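Local coordinates for putative 4-amino-4-deoxychorismate lyase (Thermus thermophilus, PDB 2ZGI), which binds pyridoxal-5'-phosphate and, as a member of the class-IV aminotransferase family, probably acts as a lyase, perhaps on 4-amino-4-deoxychorismate, at residues Gly155-Leu167 and Leu176-Val188. Numbering follows the deposited sequence.
Sequences GHVVDGSRTSPLL and LEGGLEGITREKV. With PLP (pyridoxal-5'-phosphate), chain P.
The pyridoxal-5'-phosphate site of this fold-type IV enzyme is built where Asp159 and Ser164 meet the loop 177-182 and the start of helix 183-194. The carboxylate of Asp159 divides its two oxygens: OD2 accepts a nearly straight bond from Leu180 N (2.8 Å, 168° at the hydrogen), reached from above the carboxylate plane, while OD1 lies 2.9 Å from the cofactor N1. The loop thus helps fix the group facing the pyridine nitrogen, an acid that would probably favour a positive charge there. Leu180 turns its CG anti to the backbone N (chi1 172°), and its CD2 comes within 3.3 Å of the cofactor C4. At the phosphate, Ile183 N and Thr184 N donate to O3P and O1P, Thr184 OG1 adds a second bond to O1P, and Gly182 occupies the N-cap; a phosphate at this helix start would also be favoured by the helix dipole. Water links the two segments here, one molecule joining Ser164 OG, Arg185 N and O1P, another Asp159 OD1, Ser164 OG and Leu180 O.

Behind the site, Arg185 bends at chi3 (60°), bringing NH1 to Pro165 O at 2.8 Å. That oxygen lies in the guanidinium plane, although the bond is bent, and Ser164 CB rests over one face near the rim. Leu166 runs past the arginine's methylenes in the opposite direction, with CG 3.8 Å from Arg185 CD, and Leu176 CD2 packs on the Pro165 ring. Val158 CB and CG1 press on the backbone of Glu177 and Gly178, beside the classic beta bulge that Val158 and Asp159 form opposite Leu150. Arg44 and Ser218 also hydrogen-bond the cofactor, and the phosphate held at a helix start is characteristic of fold-type IV pyridoxal enzymes.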
ATOM      1  N   GLY D 155       5.524   4.004  -4.065  1.00 25.41           N
ATOM      2  CA  GLY D 155       6.348   4.663  -3.060  1.00 25.00           C
ATOM      3  C   GLY D 155       7.465   5.567  -3.542  1.00 24.98           C
ATOM      4  O   GLY D 155       8.236   6.065  -2.716  1.00 25.38           O
ATOM      5  N   HIS D 156       7.558   5.836  -4.850  1.00 23.43           N
ATOM      6  CA  HIS D 156       8.493   6.860  -5.300  1.00 23.38           C
ATOM      7  C   HIS D 156       7.953   8.220  -4.820  1.00 23.74           C
ATOM      8  O   HIS D 156       6.739   8.369  -4.744  1.00 22.38           O
ATOM      9  CB  HIS D 156       8.579   6.950  -6.818  1.00 23.35           C
ATOM     10  CG  HIS D 156       8.912   5.661  -7.488  1.00 23.49           C
ATOM     11  ND1 HIS D 156      10.114   5.013  -7.291  1.00 29.35           N
ATOM     12  CD2 HIS D 156       8.216   4.906  -8.358  1.00 23.81           C
ATOM     13  CE1 HIS D 156      10.151   3.923  -8.034  1.00 23.31           C
ATOM     14  NE2 HIS D 156       9.003   3.822  -8.672  1.00 27.18           N
ATOM     15  N   VAL D 157       8.857   9.159  -4.517  1.00 24.28           N
ATOM     16  CA  VAL D 157       8.503  10.565  -4.249  1.00 25.59           C
ATOM     17  C   VAL D 157       8.417  11.274  -5.592  1.00 25.48           C
ATOM     18  O   VAL D 157       9.436  11.429  -6.303  1.00 26.36           O
ATOM     19  CB  VAL D 157       9.537  11.298  -3.376  1.00 25.98           C
ATOM     20  CG1 VAL D 157       9.095  12.764  -3.122  1.00 26.88           C
ATOM     21  CG2 VAL D 157       9.781  10.541  -2.036  1.00 25.85           C
ATOM     22  N   VAL D 158       7.213  11.703  -5.959  1.00 25.53           N
ATOM     23  CA  VAL D 158       7.013  12.229  -7.328  1.00 24.62           C
ATOM     24  C   VAL D 158       6.523  13.685  -7.524  1.00 25.81           C
ATOM     25  O   VAL D 158       6.422  14.157  -8.674  1.00 25.88           O
ATOM     26  CB  VAL D 158       6.087  11.283  -8.144  1.00 25.48           C
ATOM     27  CG1 VAL D 158       6.676   9.855  -8.187  1.00 24.69           C
ATOM     28  CG2 VAL D 158       4.675  11.281  -7.583  1.00 22.70           C
ATOM     29  N   ASP D 159       6.152  14.379  -6.454  1.00 24.60           N
ATOM     30  CA  ASP D 159       5.673  15.749  -6.641  1.00 24.39           C
ATOM     31  C   ASP D 159       5.653  16.480  -5.316  1.00 24.37           C
ATOM     32  O   ASP D 159       5.714  15.853  -4.217  1.00 23.06           O
ATOM     33  CB  ASP D 159       4.275  15.765  -7.304  1.00 24.74           C
ATOM     34  CG  ASP D 159       4.152  16.787  -8.460  1.00 25.07           C
ATOM     35  OD1 ASP D 159       4.840  17.832  -8.424  1.00 25.92           O
ATOM     36  OD2 ASP D 159       3.337  16.548  -9.404  1.00 26.96           O
ATOM     37  N   GLY D 160       5.629  17.806  -5.423  1.00 24.54           N
ATOM     38  CA  GLY D 160       5.239  18.676  -4.313  1.00 25.56           C
ATOM     39  C   GLY D 160       3.778  19.051  -4.496  1.00 26.22           C
ATOM     40  O   GLY D 160       3.221  18.824  -5.566  1.00 27.43           O
ATOM     41  N   SER D 161       3.138  19.624  -3.480  1.00 26.02           N
ATOM     42  CA  SER D 161       1.727  20.038  -3.636  1.00 27.32           C
ATOM     43  C   SER D 161       1.517  21.132  -4.726  1.00 27.50           C
ATOM     44  O   SER D 161       0.501  21.123  -5.432  1.00 27.69           O
ATOM     45  CB  SER D 161       1.135  20.500  -2.293  1.00 27.00           C
ATOM     46  OG  SER D 161       1.478  21.860  -2.054  1.00 27.76           O
ATOM     47  N   ARG D 162       2.478  22.049  -4.864  1.00 27.62           N
ATOM     48  CA  ARG D 162       2.399  23.077  -5.910  1.00 28.24           C
ATOM     49  C   ARG D 162       3.749  23.433  -6.506  1.00 28.65           C
ATOM     50  O   ARG D 162       3.866  24.400  -7.268  1.00 28.57           O
ATOM     51  CB  ARG D 162       1.673  24.331  -5.417  1.00 28.70           C
ATOM     52  CG  ARG D 162       1.906  24.673  -3.964  1.00 30.68           C
ATOM     53  CD  ARG D 162       3.228  25.406  -3.736  1.00 34.01           C
ATOM     54  NE  ARG D 162       3.091  26.375  -2.633  1.00 36.86           N
ATOM     55  CZ  ARG D 162       3.482  26.167  -1.371  1.00 36.56           C
ATOM     56  NH1 ARG D 162       4.061  25.016  -0.999  1.00 29.63           N
ATOM     57  NH2 ARG D 162       3.278  27.121  -0.471  1.00 33.35           N
ATOM     58  N   THR D 163       4.771  22.647  -6.157  1.00 27.93           N
ATOM     59  CA  THR D 163       6.102  22.818  -6.721  1.00 28.50           C
ATOM     60  C   THR D 163       6.633  21.466  -7.205  1.00 28.70           C
ATOM     61  O   THR D 163       6.130  20.417  -6.807  1.00 28.25           O
ATOM     62  CB  THR D 163       7.098  23.441  -5.710  1.00 27.85           C
ATOM     63  OG1 THR D 163       7.188  22.594  -4.549  1.00 29.04           O
ATOM     64  CG2 THR D 163       6.663  24.886  -5.311  1.00 26.59           C
ATOM     65  N   SER D 164       7.644  21.519  -8.058  1.00 29.21           N
ATOM     66  CA  SER D 164       8.229  20.333  -8.681  1.00 29.44           C
ATOM     67  C   SER D 164       9.579  20.069  -8.001  1.00 30.41           C
ATOM     68  O   SER D 164      10.443  20.946  -7.979  1.00 30.36           O
ATOM     69  CB  SER D 164       8.475  20.585 -10.165  1.00 29.12           C
ATOM     70  OG  SER D 164       7.282  20.905 -10.854  1.00 30.02           O
ATOM     71  N   PRO D 165       9.761  18.871  -7.430  1.00 30.57           N
ATOM     72  CA  PRO D 165      11.016  18.682  -6.710  1.00 31.20           C
ATOM     73  C   PRO D 165      12.198  18.287  -7.619  1.00 31.89           C
ATOM     74  O   PRO D 165      12.025  17.548  -8.608  1.00 31.18           O
ATOM     75  CB  PRO D 165      10.672  17.595  -5.686  1.00 30.86           C
ATOM     76  CG  PRO D 165       9.570  16.847  -6.302  1.00 31.76           C
ATOM     77  CD  PRO D 165       8.789  17.797  -7.155  1.00 30.94           C
ATOM     78  N   LEU D 166      13.371  18.819  -7.290  1.00 33.03           N
ATOM     79  CA  LEU D 166      14.617  18.483  -7.984  1.00 34.11           C
ATOM     80  C   LEU D 166      15.658  18.061  -6.961  1.00 35.00           C
ATOM     81  O   LEU D 166      15.642  18.528  -5.823  1.00 34.95           O
ATOM     82  CB  LEU D 166      15.173  19.693  -8.739  1.00 34.53           C
ATOM     83  CG  LEU D 166      14.434  20.310  -9.932  1.00 35.67           C
ATOM     84  CD1 LEU D 166      13.435  21.373  -9.501  1.00 36.85           C
ATOM     85  CD2 LEU D 166      15.466  20.972 -10.809  1.00 39.21           C
ATOM     86  N   LEU D 167      16.584  17.206  -7.390  1.00 35.83           N
ATOM     87  CA  LEU D 167      17.675  16.750  -6.535  1.00 37.22           C
ATOM     88  C   LEU D 167      19.023  17.103  -7.165  1.00 38.18           C
ATOM     89  O   LEU D 167      19.240  16.848  -8.347  1.00 38.70           O
ATOM     90  CB  LEU D 167      17.572  15.238  -6.340  1.00 36.86           C
ATOM     91  CG  LEU D 167      18.607  14.558  -5.436  1.00 37.02           C
ATOM     92  CD1 LEU D 167      18.433  14.979  -3.994  1.00 36.18           C
ATOM     93  CD2 LEU D 167      18.475  13.048  -5.578  1.00 35.25           C
ATOM     94  N   LEU D 176      12.722  14.693 -10.784  1.00 32.03           N
ATOM     95  CA  LEU D 176      12.045  13.530 -10.227  1.00 31.62           C
ATOM     96  C   LEU D 176      10.827  13.238 -11.089  1.00 31.93           C
ATOM     97  O   LEU D 176       9.964  14.117 -11.246  1.00 31.91           O
ATOM     98  CB  LEU D 176      11.627  13.785  -8.768  1.00 31.79           C
ATOM     99  CG  LEU D 176      12.628  13.464  -7.645  1.00 31.93           C
ATOM    100  CD1 LEU D 176      13.969  14.141  -7.851  1.00 31.58           C
ATOM    101  CD2 LEU D 176      12.052  13.873  -6.304  1.00 32.58           C
ATOM    102  N   GLU D 177      10.749  12.027 -11.647  1.00 30.11           N
ATOM    103  CA  GLU D 177       9.632  11.667 -12.515  1.00 30.15           C
ATOM    104  C   GLU D 177       8.403  11.248 -11.728  1.00 29.06           C
ATOM    105  O   GLU D 177       8.480  11.036 -10.523  1.00 28.87           O
ATOM    106  CB  GLU D 177      10.013  10.536 -13.484  1.00 30.20           C
ATOM    107  CG  GLU D 177      11.189  10.852 -14.343  1.00 34.37           C
ATOM    108  CD  GLU D 177      11.630   9.676 -15.192  1.00 37.41           C
ATOM    109  OE1 GLU D 177      11.274   8.516 -14.898  1.00 38.18           O
ATOM    110  OE2 GLU D 177      12.344   9.934 -16.180  1.00 43.39           O
ATOM    111  N   GLY D 178       7.282  11.136 -12.443  1.00 27.85           N
ATOM    112  CA  GLY D 178       6.036  10.596 -11.918  1.00 27.93           C
ATOM    113  C   GLY D 178       4.960  11.592 -11.494  1.00 27.50           C
ATOM    114  O   GLY D 178       3.894  11.185 -11.072  1.00 27.24           O
ATOM    115  N   GLY D 179       5.244  12.888 -11.617  1.00 27.64           N
ATOM    116  CA  GLY D 179       4.301  13.928 -11.232  1.00 27.94           C
ATOM    117  C   GLY D 179       3.950  14.788 -12.438  1.00 29.05           C
ATOM    118  O   GLY D 179       3.956  14.319 -13.575  1.00 28.70           O
ATOM    119  N   LEU D 180       3.654  16.052 -12.180  1.00 29.53           N
ATOM    120  CA  LEU D 180       3.422  17.028 -13.243  1.00 31.69           C
ATOM    121  C   LEU D 180       4.753  17.423 -13.874  1.00 32.77           C
ATOM    122  O   LEU D 180       5.711  17.702 -13.158  1.00 32.87           O
ATOM    123  CB  LEU D 180       2.732  18.261 -12.633  1.00 31.64           C
ATOM    124  CG  LEU D 180       2.553  19.503 -13.524  1.00 32.99           C
ATOM    125  CD1 LEU D 180       1.766  19.168 -14.773  1.00 33.96           C
ATOM    126  CD2 LEU D 180       1.868  20.581 -12.746  1.00 32.97           C
ATOM    127  N   GLU D 181       4.838  17.427 -15.204  1.00 35.14           N
ATOM    128  CA  GLU D 181       5.961  18.110 -15.853  1.00 36.39           C
ATOM    129  C   GLU D 181       5.697  19.612 -15.731  1.00 36.47           C
ATOM    130  O   GLU D 181       4.964  20.222 -16.551  1.00 36.98           O
ATOM    131  CB  GLU D 181       6.193  17.713 -17.317  1.00 37.14           C
ATOM    132  CG  GLU D 181       7.647  17.996 -17.793  1.00 39.15           C
ATOM    133  CD  GLU D 181       7.820  17.895 -19.333  1.00 41.11           C
ATOM    134  OE1 GLU D 181       8.260  16.831 -19.810  1.00 43.08           O
ATOM    135  OE2 GLU D 181       7.509  18.864 -20.064  1.00 42.19           O
ATOM    136  N   GLY D 182       6.249  20.172 -14.667  1.00 34.46           N
ATOM    137  CA  GLY D 182       6.250  21.582 -14.443  1.00 33.61           C
ATOM    138  C   GLY D 182       7.053  22.301 -15.514  1.00 33.04           C
ATOM    139  O   GLY D 182       8.091  21.806 -16.005  1.00 32.47           O
ATOM    140  N   ILE D 183       6.556  23.480 -15.861  1.00 31.39           N
ATOM    141  CA  ILE D 183       7.206  24.358 -16.807  1.00 29.99           C
ATOM    142  C   ILE D 183       8.484  24.917 -16.186  1.00 30.69           C
ATOM    143  O   ILE D 183       9.519  24.961 -16.853  1.00 30.44           O
ATOM    144  CB  ILE D 183       6.213  25.472 -17.264  1.00 30.09           C
ATOM    145  CG1 ILE D 183       5.186  24.857 -18.221  1.00 27.81           C
ATOM    146  CG2 ILE D 183       6.941  26.670 -17.912  1.00 26.70           C
ATOM    147  CD1 ILE D 183       3.850  25.589 -18.285  1.00 29.63           C
ATOM    148  N   THR D 184       8.421  25.339 -14.917  1.00 30.11           N
ATOM    149  CA  THR D 184       9.581  25.930 -14.254  1.00 30.81           C
ATOM    150  C   THR D 184      10.729  24.935 -14.213  1.00 31.02           C
ATOM    151  O   THR D 184      11.848  25.277 -14.568  1.00 30.84           O
ATOM    152  CB  THR D 184       9.266  26.470 -12.838  1.00 30.82           C
ATOM    153  OG1 THR D 184       8.119  27.328 -12.911  1.00 30.86           O
ATOM    154  CG2 THR D 184      10.422  27.267 -12.309  1.00 31.86           C
ATOM    155  N   ARG D 185      10.434  23.696 -13.836  1.00 31.35           N
ATOM    156  CA  ARG D 185      11.467  22.666 -13.760  1.00 31.80           C
ATOM    157  C   ARG D 185      12.233  22.508 -15.086  1.00 31.92           C
ATOM    158  O   ARG D 185      13.476  22.528 -15.118  1.00 32.07           O
ATOM    159  CB  ARG D 185      10.856  21.334 -13.349  1.00 31.82           C
ATOM    160  CG  ARG D 185      11.928  20.317 -13.046  1.00 33.85           C
ATOM    161  CD  ARG D 185      11.452  19.270 -12.061  1.00 34.94           C
ATOM    162  NE  ARG D 185      10.304  18.519 -12.563  1.00 34.46           N
ATOM    163  CZ  ARG D 185       9.762  17.504 -11.909  1.00 35.99           C
ATOM    164  NH1 ARG D 185      10.280  17.118 -10.737  1.00 32.48           N
ATOM    165  NH2 ARG D 185       8.718  16.863 -12.437  1.00 35.72           N
ATOM    166  N   GLU D 186      11.486  22.375 -16.174  1.00 32.23           N
ATOM    167  CA  GLU D 186      12.089  22.314 -17.514  1.00 33.01           C
ATOM    168  C   GLU D 186      12.990  23.516 -17.835  1.00 33.08           C
ATOM    169  O   GLU D 186      14.060  23.372 -18.421  1.00 33.49           O
ATOM    170  CB  GLU D 186      11.002  22.106 -18.566  1.00 32.55           C
ATOM    171  CG  GLU D 186      10.312  20.730 -18.435  1.00 33.61           C
ATOM    172  CD  GLU D 186      11.287  19.557 -18.543  1.00 36.93           C
ATOM    173  OE1 GLU D 186      12.280  19.636 -19.331  1.00 35.70           O
ATOM    174  OE2 GLU D 186      11.061  18.559 -17.819  1.00 35.83           O
ATOM    175  N   LYS D 187      12.555  24.700 -17.433  1.00 33.44           N
ATOM    176  CA  LYS D 187      13.357  25.895 -17.591  1.00 33.74           C
ATOM    177  C   LYS D 187      14.601  25.809 -16.715  1.00 33.78           C
ATOM    178  O   LYS D 187      15.685  26.173 -17.158  1.00 33.76           O
ATOM    179  CB  LYS D 187      12.551  27.160 -17.260  1.00 34.09           C
ATOM    180  CG  LYS D 187      11.302  27.391 -18.126  1.00 34.50           C
ATOM    181  CD  LYS D 187      11.533  27.163 -19.616  1.00 36.13           C
ATOM    182  CE  LYS D 187      10.422  27.827 -20.417  1.00 36.70           C
ATOM    183  NZ  LYS D 187      10.853  28.225 -21.760  1.00 38.45           N
ATOM    184  N   VAL D 188      14.448  25.320 -15.484  1.00 34.25           N
ATOM    185  CA  VAL D 188      15.600  25.188 -14.591  1.00 34.46           C
ATOM    186  C   VAL D 188      16.629  24.202 -15.181  1.00 35.93           C
ATOM    187  O   VAL D 188      17.834  24.492 -15.195  1.00 36.61           O
ATOM    188  CB  VAL D 188      15.212  24.848 -13.138  1.00 34.14           C
ATOM    189  CG1 VAL D 188      16.446  24.496 -12.328  1.00 32.09           C
ATOM    190  CG2 VAL D 188      14.496  26.038 -12.479  1.00 30.65           C
TER
HETATM  191  N1  PLP P 248       3.397  20.334  -8.882  1.00 23.95           N
HETATM  192  C2  PLP P 248       2.052  20.440  -8.889  1.00 26.20           C
HETATM  193  C2A PLP P 248       1.229  19.360  -8.248  1.00 23.33           C
HETATM  194  C3  PLP P 248       1.437  21.554  -9.470  1.00 24.02           C
HETATM  195  O3  PLP P 248       0.076  21.618  -9.453  1.00 25.60           O
HETATM  196  C4  PLP P 248       2.237  22.531 -10.075  1.00 25.07           C
HETATM  197  C4A PLP P 248       1.662  23.747 -10.771  1.00 24.21           C
HETATM  198  C5  PLP P 248       3.621  22.377 -10.080  1.00 23.38           C
HETATM  199  C6  PLP P 248       4.166  21.249  -9.467  1.00 26.52           C
HETATM  200  C5A PLP P 248       4.555  23.407 -10.679  1.00 26.39           C
HETATM  201  O4P PLP P 248       4.448  23.569 -12.094  1.00 26.61           O
HETATM  202  P   PLP P 248       4.920  24.886 -12.873  1.00 26.49           P
HETATM  203  O1P PLP P 248       6.414  25.000 -12.703  1.00 24.81           O
HETATM  204  O2P PLP P 248       4.241  26.097 -12.272  1.00 27.97           O
HETATM  205  O3P PLP P 248       4.434  24.532 -14.240  1.00 24.24           O
HETATM  206  O   HOH W   1      10.619  10.253  -8.704  1.00 26.37           O
HETATM  207  O   HOH W   2       7.702  16.313  -9.944  1.00 46.93           O
HETATM  208  O   HOH W   3       6.053  18.416 -10.640  1.00 25.20           O
HETATM  209  O   HOH W   4       8.012  23.138 -12.268  1.00 27.43           O